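Local coordinates for protein paenibacillus xanthan lyase (Paenibacillus, PDB 6F2P) that cleaves xanthan as a polysaccharide lyase related to family 8, probably by beta-elimination at a uronic acid as in other members of that family, at residues S699-I704 with P774-T779; I762-P767 with F896-T901; E769-P774 with M892-S897; Y806-L811 with L874-T879; K822-K827 with E855-F860. All coordinates share one frame; numbering follows the deposited sequence.

Contacts 2 to 5 lie in one calcium-binding beta-sandwich, and contact 1 joins it to the sandwich that holds strand 703-708. All are apart from the helical and super-sandwich domains, between which the catalytic cleft of such lyases usually lies. Contact 1 meets contact 4 through neighbouring strands 775-778 and 806-813, their centres 10 Å apart. Contact 3 holds a calcium ion; its centre is 10 Å from that of contact 4, in the opposite sheet, and 12 Å from that of contact 5, which supplies a second-shell arginine. Contact 2 shares strand 891-900 with contact 3, their centres 13 Å apart, and sends Phe896 and Leu898 into the core beside Phe809, Leu811 and Phe875 of contact 4.

Contact 1 of 5, residues S699-I704 with P774-T779; sequences SNVGTI and PINALT
Pro774 meets Val701 with one side of its ring: CB makes an apolar contact with Val701 CB at 4.2 Å and also lies against the carbonyl oxygen, 3.3 Å from Val701 O. No direct hydrogen bond crosses between the segments. At Ile775 the backbone alone takes part, its O lying 3.9 Å from Val701 CG1, while the side chain points away from 699-704 and touches Pro782. Asn776 ends the contact. Its CB sits 3.7 Å from Val701 CG2, the two side chains crossing at about a right angle. With CG anti to the backbone N (chi1 179°), the amide swings to the first segment, and OD1 accepts from a water 2.8 Å away, which itself accepts from Val701 N, a water bridge between the segments. The other end of the amide is used as well, ND2 donating to Glu808 OE2. On the 699-704 side, Val701 sits in an Asx turn in which Asn700 OD1 accepts from Gly702 N (2.9 Å). Asn776 and Ala777 face Glu808 in a classic beta bulge; strand 775-778 is the outermost strand of its sheet, beside 806-813. The 699-704 turn, leading into strand 703-708 of the preceding sandwich, abuts that edge and also touches Ser810.

Contact 2 of 5, residues I762-P767 with F896-T901; sequences IPIPNP and FSLVST
Asn766 uses both ends of its amide on a single residue of strand 891-900, Leu898. Its OD1 accepts from Leu898 N at 2.9 Å, and its ND2 donates to Leu898 O at 2.8 Å, so the backbone N-H and C=O of Leu898 are both satisfied by one side chain. Leu898 O lies in the amide plane of Asn766, whereas ND2 comes to it from above the carbonyl plane, 36° out. CG stands anti to the carbonyl carbon (chi1 -78°), which turns the amide toward the strand. OD1 also rests 3.2 Å from Ser897 CA. On the other edge of the strand, Ser897 and Val899 bond by backbone to Lys822 and Asp820, while Phe896 pairs with Tyr768. Ile764 CG2 makes an apolar contact with Leu898 CB at 4.1 Å, and Pro767 CB is in van der Waals contact with a backbone oxygen, 3.6 Å from Phe896 O. An inverse gamma turn centred on Pro765 and a cis peptide before Pro767 bring Asn766 alongside. Asn766 N is taken up by Ile764 O within the turn and the prolines have no N-H, so the asparagine amide probably does what a neighbouring strand's backbone would, tying the irregular linker to strand 891-900 by uncharged polar bonds.

Contact 3 of 5, residues E769-P774 with M892-S897; sequences EAEALP and MLDNFS. With CA (calcium ion), chain C.
Glu769 reaches across to Asp894 and Asn895 and shares a calcium ion with the first of them. Its CB starts 4.2 Å from the ion; the bend past CG (chi2 -74°) folds the carboxylate back over the metal and brings CD to 3.5 Å from calcium. At the tip OE2 binds calcium at 2.5 Å and touches Asn895 CB, while OE1 turns to a partner outside the two segments. Glu771 adds both carboxylate oxygens, OE1 at 2.6 Å and OE2 at 2.3 Å from calcium. From the strand, Asp894 contributes OD1 at 2.3 Å and its backbone O at 2.8 Å from the metal. That same Asp894 O accepts from Ala770 N (3.1 Å), so one carbonyl is held by a hydrogen bond and the ion. Asp894 with Asn895 makes a classic beta bulge opposite Arg824. On the core side Ala770 CB packs on Leu893 CG, and Leu773 CD1 meets the edge of the Phe896 ring. Backbone oxygens of Ser791 and Lys794 complete the set of ligands. Such a Glu-X-Glu site resembles the structural calcium sites of carbohydrate-binding beta-sandwich modules. Three carboxylates gathered this closely would probably repel one another; calcium probably offsets that repulsion and adds to the hydrogen bond and apolar packing that join turn and strand.

Contact 4 of 5, residues Y806-L811 with L874-T879; sequences YVEFSL and LFRLKT
Strands 806-811 and 874-879 run antiparallel, their axes 4.5 Å apart at closest approach and 159° between directions. Val807 with Leu877 and Phe809 with Phe875 are hydrogen-bonded pairs; Phe809 N to Phe875 O is the shortest of these bonds, 2.8 Å. On the face of Tyr806, Glu808 and Arg876, the guanidinium lies flat on the tyrosine ring, planes 3° apart and centres 3.8 Å apart, a cation-pi stack. Arg876 bends at chi3 (-54°), and its NE (3.0 Å) and NH2 (2.8 Å) both grip Glu808 OE1, a side-on salt bridge through one oxygen, met from above the carboxylate plane; Glu808 OE2 accepts from Asn776 ND2. A methionine in place of Arg876 would probably leave Glu808 OE1 without its charged mate and the Tyr806 ring without its cation. On the other, core-facing side, Leu811 CD2 sits over the centre of the Phe875 ring, 3.4 Å from the centroid, a CH-pi contact. One face thus pairs a buried carboxylate with an arginine fixed by ring and charge together, while the other joins the hydrophobic core between the two sheets.

Contact 5 of 5, residues K822-K827 with E855-F860; sequences KSRIMK and ELSKEF
Ile825 and Phe860 make the tight part of this contact: Ile825 CG1 lies 3.5 Å from Phe860 CD1, the side chains crossing at about a right angle on the buried face that Ser823 shares. Backbone bonds knit the antiparallel strands there, Ile825 N to Lys858 O being 3.1 Å and nearly straight (176°). The other face is looser. Arg824 is extended from CG to NE, so that one face of its guanidinium lies over Ser857 OG, without a hydrogen bond; a water accepts weakly from NE and bonds to that hydroxyl. Glu859 OE1 stays 4.2 Å from Arg824 NE, beyond a salt bridge, and touches Arg824 CB instead. NH1 has firmer partners, Asn789 O and the carboxylate oxygen OD2 of Asp894. A leucine in place of Arg824 is likely to leave Asp894 OD2 without its charge partner, the carboxylate then held mainly through OD1 on the calcium. The face of Ile825 and Phe860 packs by apolar contact, whereas that of Arg824 joins hydration to a charge in the second shell of the calcium site.

Contact 1 of 5, residues S699-I704 with P774-T779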
# COMPACT_ATOMS: atom_id res chain seq x y z
N SER A 699 -6.78 0.84 -6.98
CA SER A 699 -7.69 0.34 -8.01
C SER A 699 -8.17 1.43 -8.96
O SER A 699 -9.09 1.22 -9.75
CB SER A 699 -8.85 -0.43 -7.38
OG SER A 699 -9.64 0.40 -6.55
N ASN A 700 -7.54 2.59 -8.88
CA ASN A 700 -7.70 3.64 -9.86
C ASN A 700 -6.78 3.32 -11.04
O ASN A 700 -5.55 3.30 -10.88
CB ASN A 700 -7.31 4.98 -9.24
CG ASN A 700 -7.61 6.17 -10.13
OD1 ASN A 700 -7.84 6.04 -11.33
ND2 ASN A 700 -7.61 7.36 -9.55
N VAL A 701 -7.36 3.06 -12.21
CA VAL A 701 -6.56 2.73 -13.39
C VAL A 701 -6.37 3.93 -14.30
O VAL A 701 -5.79 3.82 -15.38
CB VAL A 701 -7.20 1.61 -14.23
CG1 VAL A 701 -7.41 0.36 -13.39
CG2 VAL A 701 -8.51 2.09 -14.80
N GLY A 702 -6.87 5.08 -13.86
CA GLY A 702 -6.77 6.30 -14.64
C GLY A 702 -5.87 7.32 -13.98
O GLY A 702 -4.72 7.01 -13.64
N THR A 703 -6.38 8.52 -13.78
CA THR A 703 -5.58 9.62 -13.27
C THR A 703 -6.11 10.20 -11.97
O THR A 703 -7.25 9.94 -11.56
CB THR A 703 -5.49 10.79 -14.30
OG1 THR A 703 -6.81 11.17 -14.71
CG2 THR A 703 -4.71 10.37 -15.54
N ILE A 704 -5.27 11.01 -11.33
CA ILE A 704 -5.72 11.87 -10.26
C ILE A 704 -5.26 13.29 -10.57
O ILE A 704 -4.07 13.55 -10.70
CB ILE A 704 -5.11 11.48 -8.91
CG1 ILE A 704 -5.59 10.09 -8.48
CG2 ILE A 704 -5.45 12.53 -7.86
CD1 ILE A 704 -4.86 9.54 -7.24
N PRO A 774 -6.25 1.76 -20.52
CA PRO A 774 -6.36 1.02 -19.25
C PRO A 774 -7.78 0.53 -19.08
O PRO A 774 -8.72 1.29 -19.36
CB PRO A 774 -6.03 2.08 -18.19
CG PRO A 774 -6.22 3.40 -18.88
CD PRO A 774 -5.87 3.17 -20.32
N ILE A 775 -7.94 -0.72 -18.67
CA ILE A 775 -9.28 -1.27 -18.51
C ILE A 775 -9.70 -1.26 -17.06
O ILE A 775 -9.02 -1.79 -16.18
CB ILE A 775 -9.36 -2.69 -19.06
CG1 ILE A 775 -9.13 -2.67 -20.57
CG2 ILE A 775 -10.71 -3.30 -18.72
CD1 ILE A 775 -9.06 -4.06 -21.20
N ASN A 776 -10.84 -0.63 -16.80
CA ASN A 776 -11.31 -0.47 -15.43
C ASN A 776 -12.20 -1.62 -14.92
O ASN A 776 -12.23 -1.89 -13.73
CB ASN A 776 -12.02 0.88 -15.28
CG ASN A 776 -12.57 1.10 -13.88
OD1 ASN A 776 -11.82 1.17 -12.90
ND2 ASN A 776 -13.90 1.23 -13.79
N ALA A 777 -12.90 -2.29 -15.84
CA ALA A 777 -13.83 -3.38 -15.51
C ALA A 777 -14.22 -4.14 -16.77
O ALA A 777 -14.28 -3.57 -17.85
CB ALA A 777 -15.06 -2.83 -14.82
N LEU A 778 -14.48 -5.44 -16.63
CA LEU A 778 -14.82 -6.28 -17.79
C LEU A 778 -15.40 -7.63 -17.38
O LEU A 778 -15.24 -8.07 -16.24
CB LEU A 778 -13.59 -6.49 -18.68
CG LEU A 778 -12.51 -7.46 -18.20
CD1 LEU A 778 -11.57 -7.81 -19.33
CD2 LEU A 778 -11.72 -6.87 -17.04
N THR A 779 -16.08 -8.28 -18.33
CA THR A 779 -16.66 -9.60 -18.11
C THR A 779 -15.93 -10.63 -18.94
O THR A 779 -15.91 -11.82 -18.61
CB THR A 779 -18.13 -9.64 -18.56
OG1 THR A 779 -18.20 -9.46 -19.98
CG2 THR A 779 -18.91 -8.57 -17.87
O HOH W 1 -10.53 3.44 -11.91

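Contact 2 of 5, residues I762-P767 with F896-T901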
# COMPACT_ATOMS: atom_id res chain seq x y z
N ILE A 762 -3.38 21.12 -22.83
CA ILE A 762 -3.27 19.75 -23.31
C ILE A 762 -4.53 19.38 -24.07
O ILE A 762 -5.57 19.15 -23.47
CB ILE A 762 -3.08 18.76 -22.13
CG1 ILE A 762 -1.81 19.10 -21.35
CG2 ILE A 762 -3.03 17.32 -22.62
CD1 ILE A 762 -1.54 18.15 -20.20
N PRO A 763 -4.44 19.34 -25.41
CA PRO A 763 -5.64 19.10 -26.22
C PRO A 763 -6.14 17.67 -26.06
O PRO A 763 -5.41 16.83 -25.50
CB PRO A 763 -5.15 19.35 -27.65
CG PRO A 763 -3.69 19.06 -27.60
CD PRO A 763 -3.22 19.46 -26.23
N ILE A 764 -7.36 17.39 -26.52
CA ILE A 764 -7.91 16.05 -26.43
C ILE A 764 -7.06 15.09 -27.25
O ILE A 764 -6.96 15.22 -28.47
CB ILE A 764 -9.35 16.01 -26.96
CG1 ILE A 764 -10.24 16.94 -26.13
CG2 ILE A 764 -9.88 14.60 -26.94
CD1 ILE A 764 -10.29 16.61 -24.65
N PRO A 765 -6.43 14.11 -26.58
CA PRO A 765 -5.49 13.20 -27.25
C PRO A 765 -6.14 12.26 -28.26
O PRO A 765 -6.04 11.04 -28.11
CB PRO A 765 -4.91 12.39 -26.08
CG PRO A 765 -5.97 12.44 -25.04
CD PRO A 765 -6.57 13.81 -25.15
N ASN A 766 -6.80 12.81 -29.27
CA ASN A 766 -7.42 12.00 -30.32
C ASN A 766 -6.40 11.44 -31.29
O ASN A 766 -5.46 12.13 -31.67
CB ASN A 766 -8.46 12.83 -31.08
CG ASN A 766 -9.77 12.99 -30.31
OD1 ASN A 766 -10.24 12.05 -29.66
ND2 ASN A 766 -10.37 14.17 -30.39
N PRO A 767 -6.56 10.16 -31.67
CA PRO A 767 -7.60 9.27 -31.15
C PRO A 767 -7.14 8.54 -29.88
O PRO A 767 -5.94 8.41 -29.65
CB PRO A 767 -7.79 8.26 -32.28
CG PRO A 767 -6.43 8.15 -32.89
CD PRO A 767 -5.79 9.52 -32.75
N PHE A 896 -11.43 5.54 -29.96
CA PHE A 896 -12.47 6.52 -29.71
C PHE A 896 -11.95 7.87 -30.17
O PHE A 896 -10.74 8.11 -30.19
CB PHE A 896 -12.80 6.62 -28.21
CG PHE A 896 -13.50 5.41 -27.65
CD1 PHE A 896 -14.84 5.20 -27.90
CD2 PHE A 896 -12.82 4.51 -26.84
CE1 PHE A 896 -15.50 4.11 -27.38
CE2 PHE A 896 -13.47 3.41 -26.30
CZ PHE A 896 -14.81 3.21 -26.58
N SER A 897 -12.87 8.75 -30.57
CA SER A 897 -12.55 10.15 -30.79
C SER A 897 -13.59 10.97 -30.05
O SER A 897 -14.76 10.60 -30.03
CB SER A 897 -12.59 10.49 -32.28
OG SER A 897 -11.54 9.85 -32.98
N LEU A 898 -13.17 12.07 -29.45
CA LEU A 898 -14.13 13.04 -28.90
C LEU A 898 -14.05 14.29 -29.76
O LEU A 898 -13.01 14.94 -29.83
CB LEU A 898 -13.81 13.39 -27.45
CG LEU A 898 -13.51 12.24 -26.50
CD1 LEU A 898 -13.35 12.78 -25.09
CD2 LEU A 898 -14.58 11.18 -26.56
N VAL A 899 -15.16 14.61 -30.42
CA VAL A 899 -15.24 15.74 -31.33
C VAL A 899 -16.05 16.85 -30.69
O VAL A 899 -17.05 16.58 -30.02
CB VAL A 899 -15.93 15.32 -32.63
CG1 VAL A 899 -15.93 16.46 -33.64
CG2 VAL A 899 -15.26 14.08 -33.20
N SER A 900 -15.63 18.10 -30.87
CA SER A 900 -16.35 19.23 -30.27
C SER A 900 -17.71 19.43 -30.94
O SER A 900 -17.93 18.97 -32.06
CB SER A 900 -15.53 20.51 -30.32
OG SER A 900 -15.10 20.79 -31.64
N THR A 901 -18.61 20.11 -30.25
CA THR A 901 -19.95 20.33 -30.78
C THR A 901 -20.26 21.82 -30.75
O THR A 901 -19.49 22.61 -30.19
CB THR A 901 -21.02 19.57 -29.97
OG1 THR A 901 -21.15 20.15 -28.67
CG2 THR A 901 -20.65 18.09 -29.82

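Contact 3 of 5, residues E769-P774 with M892-S897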
# COMPACT_ATOMS: atom_id res chain seq x y z
N GLU A 769 -6.51 5.32 -28.58
CA GLU A 769 -6.36 3.96 -29.11
C GLU A 769 -6.83 2.90 -28.13
O GLU A 769 -6.32 2.81 -27.02
CB GLU A 769 -4.91 3.70 -29.52
CG GLU A 769 -4.37 4.71 -30.51
CD GLU A 769 -4.93 4.52 -31.91
OE1 GLU A 769 -4.40 5.15 -32.84
OE2 GLU A 769 -5.89 3.73 -32.10
N ALA A 770 -7.80 2.11 -28.57
CA ALA A 770 -8.39 1.08 -27.73
C ALA A 770 -7.32 0.13 -27.20
O ALA A 770 -7.32 -0.23 -26.03
CB ALA A 770 -9.44 0.30 -28.50
N GLU A 771 -6.39 -0.23 -28.07
CA GLU A 771 -5.32 -1.15 -27.71
C GLU A 771 -4.40 -0.62 -26.61
O GLU A 771 -3.56 -1.36 -26.11
CB GLU A 771 -4.48 -1.51 -28.94
CG GLU A 771 -3.69 -0.34 -29.52
CD GLU A 771 -4.39 0.31 -30.71
OE1 GLU A 771 -3.72 0.99 -31.52
OE2 GLU A 771 -5.62 0.12 -30.83
N ALA A 772 -4.52 0.65 -26.25
CA ALA A 772 -3.63 1.22 -25.25
C ALA A 772 -4.38 1.87 -24.10
O ALA A 772 -3.82 2.66 -23.33
CB ALA A 772 -2.67 2.22 -25.89
N LEU A 773 -5.65 1.52 -23.97
CA LEU A 773 -6.48 2.08 -22.91
C LEU A 773 -6.52 1.18 -21.69
O LEU A 773 -6.78 -0.02 -21.80
CB LEU A 773 -7.90 2.32 -23.43
CG LEU A 773 -8.02 3.53 -24.34
CD1 LEU A 773 -9.43 3.63 -24.92
CD2 LEU A 773 -7.64 4.79 -23.57
N PRO A 774 -6.25 1.76 -20.52
CA PRO A 774 -6.36 1.02 -19.25
C PRO A 774 -7.78 0.53 -19.08
O PRO A 774 -8.72 1.29 -19.36
CB PRO A 774 -6.03 2.08 -18.19
CG PRO A 774 -6.22 3.40 -18.88
CD PRO A 774 -5.87 3.17 -20.32
N MET A 892 -14.49 -5.61 -33.03
CA MET A 892 -13.13 -5.17 -33.30
C MET A 892 -13.03 -3.65 -33.11
O MET A 892 -13.22 -2.88 -34.05
CB MET A 892 -12.70 -5.55 -34.72
CG MET A 892 -12.39 -7.03 -34.90
SD MET A 892 -10.89 -7.54 -34.04
CE MET A 892 -11.22 -9.29 -33.85
N LEU A 893 -12.72 -3.23 -31.88
CA LEU A 893 -12.65 -1.81 -31.55
C LEU A 893 -11.28 -1.21 -31.89
O LEU A 893 -10.25 -1.69 -31.41
CB LEU A 893 -12.97 -1.61 -30.07
CG LEU A 893 -12.92 -0.22 -29.44
CD1 LEU A 893 -13.81 0.77 -30.18
CD2 LEU A 893 -13.34 -0.33 -27.98
N ASP A 894 -11.26 -0.15 -32.70
CA ASP A 894 -10.00 0.47 -33.08
C ASP A 894 -9.66 1.63 -32.15
O ASP A 894 -8.57 1.66 -31.57
CB ASP A 894 -10.02 0.94 -34.55
CG ASP A 894 -8.66 1.43 -35.04
OD1 ASP A 894 -7.66 1.32 -34.29
OD2 ASP A 894 -8.57 1.91 -36.20
N ASN A 895 -10.58 2.58 -32.01
CA ASN A 895 -10.35 3.73 -31.14
C ASN A 895 -11.61 4.50 -30.77
O ASN A 895 -12.71 4.16 -31.20
CB ASN A 895 -9.30 4.67 -31.74
CG ASN A 895 -9.75 5.31 -33.05
OD1 ASN A 895 -10.94 5.52 -33.29
ND2 ASN A 895 -8.78 5.64 -33.90
N PHE A 896 -11.43 5.54 -29.96
CA PHE A 896 -12.47 6.52 -29.71
C PHE A 896 -11.95 7.87 -30.17
O PHE A 896 -10.74 8.11 -30.19
CB PHE A 896 -12.80 6.62 -28.21
CG PHE A 896 -13.50 5.41 -27.65
CD1 PHE A 896 -14.84 5.20 -27.90
CD2 PHE A 896 -12.82 4.51 -26.84
CE1 PHE A 896 -15.50 4.11 -27.38
CE2 PHE A 896 -13.47 3.41 -26.30
CZ PHE A 896 -14.81 3.21 -26.58
N SER A 897 -12.87 8.75 -30.57
CA SER A 897 -12.55 10.15 -30.79
C SER A 897 -13.59 10.97 -30.05
O SER A 897 -14.76 10.60 -30.03
CB SER A 897 -12.59 10.49 -32.28
OG SER A 897 -11.54 9.85 -32.98
CA CA C . -6.03 1.28 -32.72

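Contact 4 of 5, residues Y806-L811 with L874-T879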
# COMPACT_ATOMS: atom_id res chain seq x y z
N TYR A 806 -19.57 -6.68 -21.00
CA TYR A 806 -19.04 -5.35 -21.25
C TYR A 806 -17.54 -5.28 -21.09
O TYR A 806 -16.92 -6.19 -20.54
CB TYR A 806 -19.72 -4.32 -20.34
CG TYR A 806 -19.42 -4.53 -18.87
CD1 TYR A 806 -18.32 -3.92 -18.28
CD2 TYR A 806 -20.24 -5.32 -18.08
CE1 TYR A 806 -18.04 -4.11 -16.94
CE2 TYR A 806 -19.96 -5.51 -16.74
CZ TYR A 806 -18.86 -4.90 -16.18
OH TYR A 806 -18.58 -5.08 -14.85
N VAL A 807 -16.96 -4.19 -21.59
CA VAL A 807 -15.58 -3.81 -21.30
C VAL A 807 -15.60 -2.32 -21.01
O VAL A 807 -16.17 -1.54 -21.77
CB VAL A 807 -14.63 -4.09 -22.48
CG1 VAL A 807 -13.19 -3.76 -22.09
CG2 VAL A 807 -14.76 -5.52 -22.96
N GLU A 808 -15.01 -1.93 -19.88
CA GLU A 808 -15.07 -0.55 -19.44
C GLU A 808 -13.65 0.03 -19.44
O GLU A 808 -12.75 -0.52 -18.80
CB GLU A 808 -15.70 -0.47 -18.05
CG GLU A 808 -15.86 0.93 -17.49
CD GLU A 808 -16.63 0.95 -16.18
OE1 GLU A 808 -17.84 1.30 -16.21
OE2 GLU A 808 -16.05 0.62 -15.13
N PHE A 809 -13.46 1.12 -20.19
CA PHE A 809 -12.15 1.73 -20.32
C PHE A 809 -12.05 3.02 -19.51
O PHE A 809 -13.06 3.61 -19.14
CB PHE A 809 -11.86 2.07 -21.79
CG PHE A 809 -11.98 0.91 -22.72
CD1 PHE A 809 -10.89 0.10 -22.99
CD2 PHE A 809 -13.18 0.64 -23.37
CE1 PHE A 809 -10.98 -0.97 -23.88
CE2 PHE A 809 -13.29 -0.41 -24.27
CZ PHE A 809 -12.18 -1.22 -24.52
N SER A 810 -10.82 3.46 -19.25
CA SER A 810 -10.62 4.75 -18.63
C SER A 810 -9.90 5.69 -19.59
O SER A 810 -8.79 5.40 -20.03
CB SER A 810 -9.84 4.63 -17.32
OG SER A 810 -9.71 5.90 -16.71
N LEU A 811 -10.54 6.80 -19.91
CA LEU A 811 -10.00 7.78 -20.83
C LEU A 811 -9.72 9.09 -20.10
O LEU A 811 -10.53 9.53 -19.28
CB LEU A 811 -10.98 8.05 -21.98
CG LEU A 811 -11.17 7.01 -23.09
CD1 LEU A 811 -11.67 5.66 -22.57
CD2 LEU A 811 -12.12 7.57 -24.16
N LEU A 874 -15.10 6.89 -17.36
CA LEU A 874 -15.23 5.49 -17.71
C LEU A 874 -16.16 5.30 -18.91
O LEU A 874 -17.37 5.55 -18.82
CB LEU A 874 -15.71 4.67 -16.52
CG LEU A 874 -14.94 4.86 -15.21
CD1 LEU A 874 -15.73 4.23 -14.06
CD2 LEU A 874 -13.54 4.25 -15.32
N PHE A 875 -15.59 4.87 -20.03
CA PHE A 875 -16.34 4.57 -21.24
C PHE A 875 -16.61 3.07 -21.28
O PHE A 875 -15.69 2.28 -21.47
CB PHE A 875 -15.53 4.96 -22.48
CG PHE A 875 -15.45 6.44 -22.73
CD1 PHE A 875 -14.90 7.30 -21.80
CD2 PHE A 875 -15.87 6.97 -23.94
CE1 PHE A 875 -14.80 8.66 -22.05
CE2 PHE A 875 -15.78 8.32 -24.20
CZ PHE A 875 -15.24 9.16 -23.26
N ARG A 876 -17.87 2.69 -21.11
CA ARG A 876 -18.24 1.27 -21.12
C ARG A 876 -19.01 0.89 -22.39
O ARG A 876 -19.96 1.58 -22.78
CB ARG A 876 -19.07 0.93 -19.89
CG ARG A 876 -19.75 -0.43 -19.96
CD ARG A 876 -20.53 -0.73 -18.70
NE ARG A 876 -19.72 -0.60 -17.50
CZ ARG A 876 -19.99 -1.18 -16.33
NH1 ARG A 876 -21.06 -1.96 -16.21
NH2 ARG A 876 -19.19 -1.00 -15.29
N LEU A 877 -18.59 -0.20 -23.02
CA LEU A 877 -19.30 -0.73 -24.18
C LEU A 877 -19.94 -2.08 -23.83
O LEU A 877 -19.24 -3.07 -23.58
CB LEU A 877 -18.37 -0.86 -25.38
CG LEU A 877 -17.98 0.41 -26.15
CD1 LEU A 877 -16.92 0.08 -27.17
CD2 LEU A 877 -19.19 1.05 -26.83
N LYS A 878 -21.27 -2.10 -23.82
CA LYS A 878 -22.03 -3.24 -23.36
C LYS A 878 -22.72 -3.96 -24.50
O LYS A 878 -23.45 -3.34 -25.29
CB LYS A 878 -23.07 -2.80 -22.33
CG LYS A 878 -23.94 -3.94 -21.81
CD LYS A 878 -25.03 -3.43 -20.87
CE LYS A 878 -26.04 -2.56 -21.60
NZ LYS A 878 -27.15 -2.12 -20.71
N THR A 879 -22.51 -5.27 -24.59
CA THR A 879 -23.22 -6.10 -25.56
C THR A 879 -24.71 -6.11 -25.23
O THR A 879 -25.10 -6.43 -24.11
CB THR A 879 -22.68 -7.54 -25.55
OG1 THR A 879 -21.28 -7.54 -25.86
CG2 THR A 879 -23.41 -8.39 -26.57

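Contact 5 of 5, residues K822-K827 with E855-F860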
# COMPACT_ATOMS: atom_id res chain seq x y z
N LYS A 822 -17.31 9.37 -30.74
CA LYS A 822 -17.22 8.49 -31.90
C LYS A 822 -16.28 7.31 -31.64
O LYS A 822 -15.33 7.40 -30.86
CB LYS A 822 -16.74 9.27 -33.13
CG LYS A 822 -17.61 10.46 -33.49
CD LYS A 822 -17.23 11.08 -34.84
CE LYS A 822 -18.33 12.01 -35.34
NZ LYS A 822 -18.02 12.67 -36.64
N SER A 823 -16.53 6.19 -32.31
CA SER A 823 -15.62 5.06 -32.22
C SER A 823 -15.36 4.50 -33.61
O SER A 823 -16.27 4.45 -34.44
CB SER A 823 -16.17 3.97 -31.30
OG SER A 823 -17.35 3.41 -31.82
N ARG A 824 -14.12 4.11 -33.88
CA ARG A 824 -13.77 3.50 -35.16
C ARG A 824 -13.76 2.00 -34.99
O ARG A 824 -13.02 1.47 -34.16
CB ARG A 824 -12.42 4.01 -35.67
CG ARG A 824 -12.07 3.55 -37.07
CD ARG A 824 -10.76 4.16 -37.55
NE ARG A 824 -10.70 4.28 -39.01
CZ ARG A 824 -9.95 3.51 -39.79
NH1 ARG A 824 -9.18 2.57 -39.27
NH2 ARG A 824 -9.96 3.70 -41.11
N ILE A 825 -14.59 1.32 -35.77
CA ILE A 825 -14.78 -0.11 -35.65
C ILE A 825 -14.27 -0.82 -36.91
O ILE A 825 -14.62 -0.43 -38.03
CB ILE A 825 -16.28 -0.44 -35.47
CG1 ILE A 825 -16.86 0.29 -34.25
CG2 ILE A 825 -16.51 -1.95 -35.43
CD1 ILE A 825 -16.09 0.09 -32.96
N MET A 826 -13.45 -1.85 -36.73
CA MET A 826 -13.00 -2.66 -37.87
C MET A 826 -14.07 -3.70 -38.21
O MET A 826 -14.78 -4.20 -37.33
CB MET A 826 -11.68 -3.34 -37.55
CG MET A 826 -10.59 -2.39 -37.12
SD MET A 826 -10.08 -1.32 -38.46
CE MET A 826 -10.72 0.23 -37.88
N LYS A 827 -14.18 -4.03 -39.50
CA LYS A 827 -15.15 -5.03 -39.93
C LYS A 827 -14.75 -6.40 -39.41
O LYS A 827 -13.58 -6.79 -39.45
CB LYS A 827 -15.26 -5.06 -41.46
CG LYS A 827 -16.31 -6.05 -41.99
CD LYS A 827 -16.32 -6.08 -43.52
CE LYS A 827 -17.24 -7.16 -44.06
NZ LYS A 827 -17.10 -7.26 -45.54
N GLU A 855 -16.58 -2.01 -47.17
CA GLU A 855 -15.61 -1.26 -46.36
C GLU A 855 -15.07 -1.99 -45.12
O GLU A 855 -15.79 -2.70 -44.41
CB GLU A 855 -16.13 0.13 -45.98
CG GLU A 855 -17.32 0.13 -45.05
CD GLU A 855 -18.64 0.09 -45.80
OE1 GLU A 855 -18.95 1.08 -46.51
OE2 GLU A 855 -19.36 -0.92 -45.68
N LEU A 856 -13.78 -1.77 -44.87
CA LEU A 856 -13.05 -2.45 -43.81
C LEU A 856 -13.28 -1.85 -42.43
O LEU A 856 -12.96 -2.47 -41.41
CB LEU A 856 -11.56 -2.43 -44.12
CG LEU A 856 -11.22 -3.27 -45.35
CD1 LEU A 856 -9.79 -2.99 -45.77
CD2 LEU A 856 -11.43 -4.74 -45.02
N SER A 857 -13.81 -0.63 -42.40
CA SER A 857 -14.03 0.07 -41.14
C SER A 857 -15.06 1.17 -41.33
O SER A 857 -15.27 1.65 -42.43
CB SER A 857 -12.72 0.69 -40.66
OG SER A 857 -12.20 1.59 -41.61
N LYS A 858 -15.72 1.55 -40.24
CA LYS A 858 -16.66 2.66 -40.25
C LYS A 858 -16.51 3.48 -38.98
O LYS A 858 -16.07 2.97 -37.95
CB LYS A 858 -18.11 2.15 -40.36
CG LYS A 858 -18.44 1.43 -41.64
CD LYS A 858 -19.95 1.30 -41.83
CE LYS A 858 -20.60 0.52 -40.69
NZ LYS A 858 -22.09 0.38 -40.88
N GLU A 859 -16.88 4.75 -39.05
CA GLU A 859 -16.85 5.61 -37.88
C GLU A 859 -18.25 5.74 -37.31
O GLU A 859 -19.11 6.39 -37.91
CB GLU A 859 -16.33 6.99 -38.25
CG GLU A 859 -15.85 7.78 -37.06
CD GLU A 859 -14.48 7.32 -36.60
OE1 GLU A 859 -13.72 6.79 -37.44
OE2 GLU A 859 -14.17 7.49 -35.41
N PHE A 860 -18.48 5.13 -36.15
CA PHE A 860 -19.78 5.20 -35.51
C PHE A 860 -19.87 6.42 -34.61
O PHE A 860 -18.98 6.67 -33.81
CB PHE A 860 -20.06 3.93 -34.69
CG PHE A 860 -20.32 2.72 -35.53
CD1 PHE A 860 -19.28 2.03 -36.13
CD2 PHE A 860 -21.62 2.27 -35.73
CE1 PHE A 860 -19.52 0.91 -36.91
CE2 PHE A 860 -21.87 1.15 -36.51
CZ PHE A 860 -20.82 0.47 -37.10
O HOH W 2 -13.34 4.41 -40.93
O HOH W 3 -11.47 -5.19 -40.83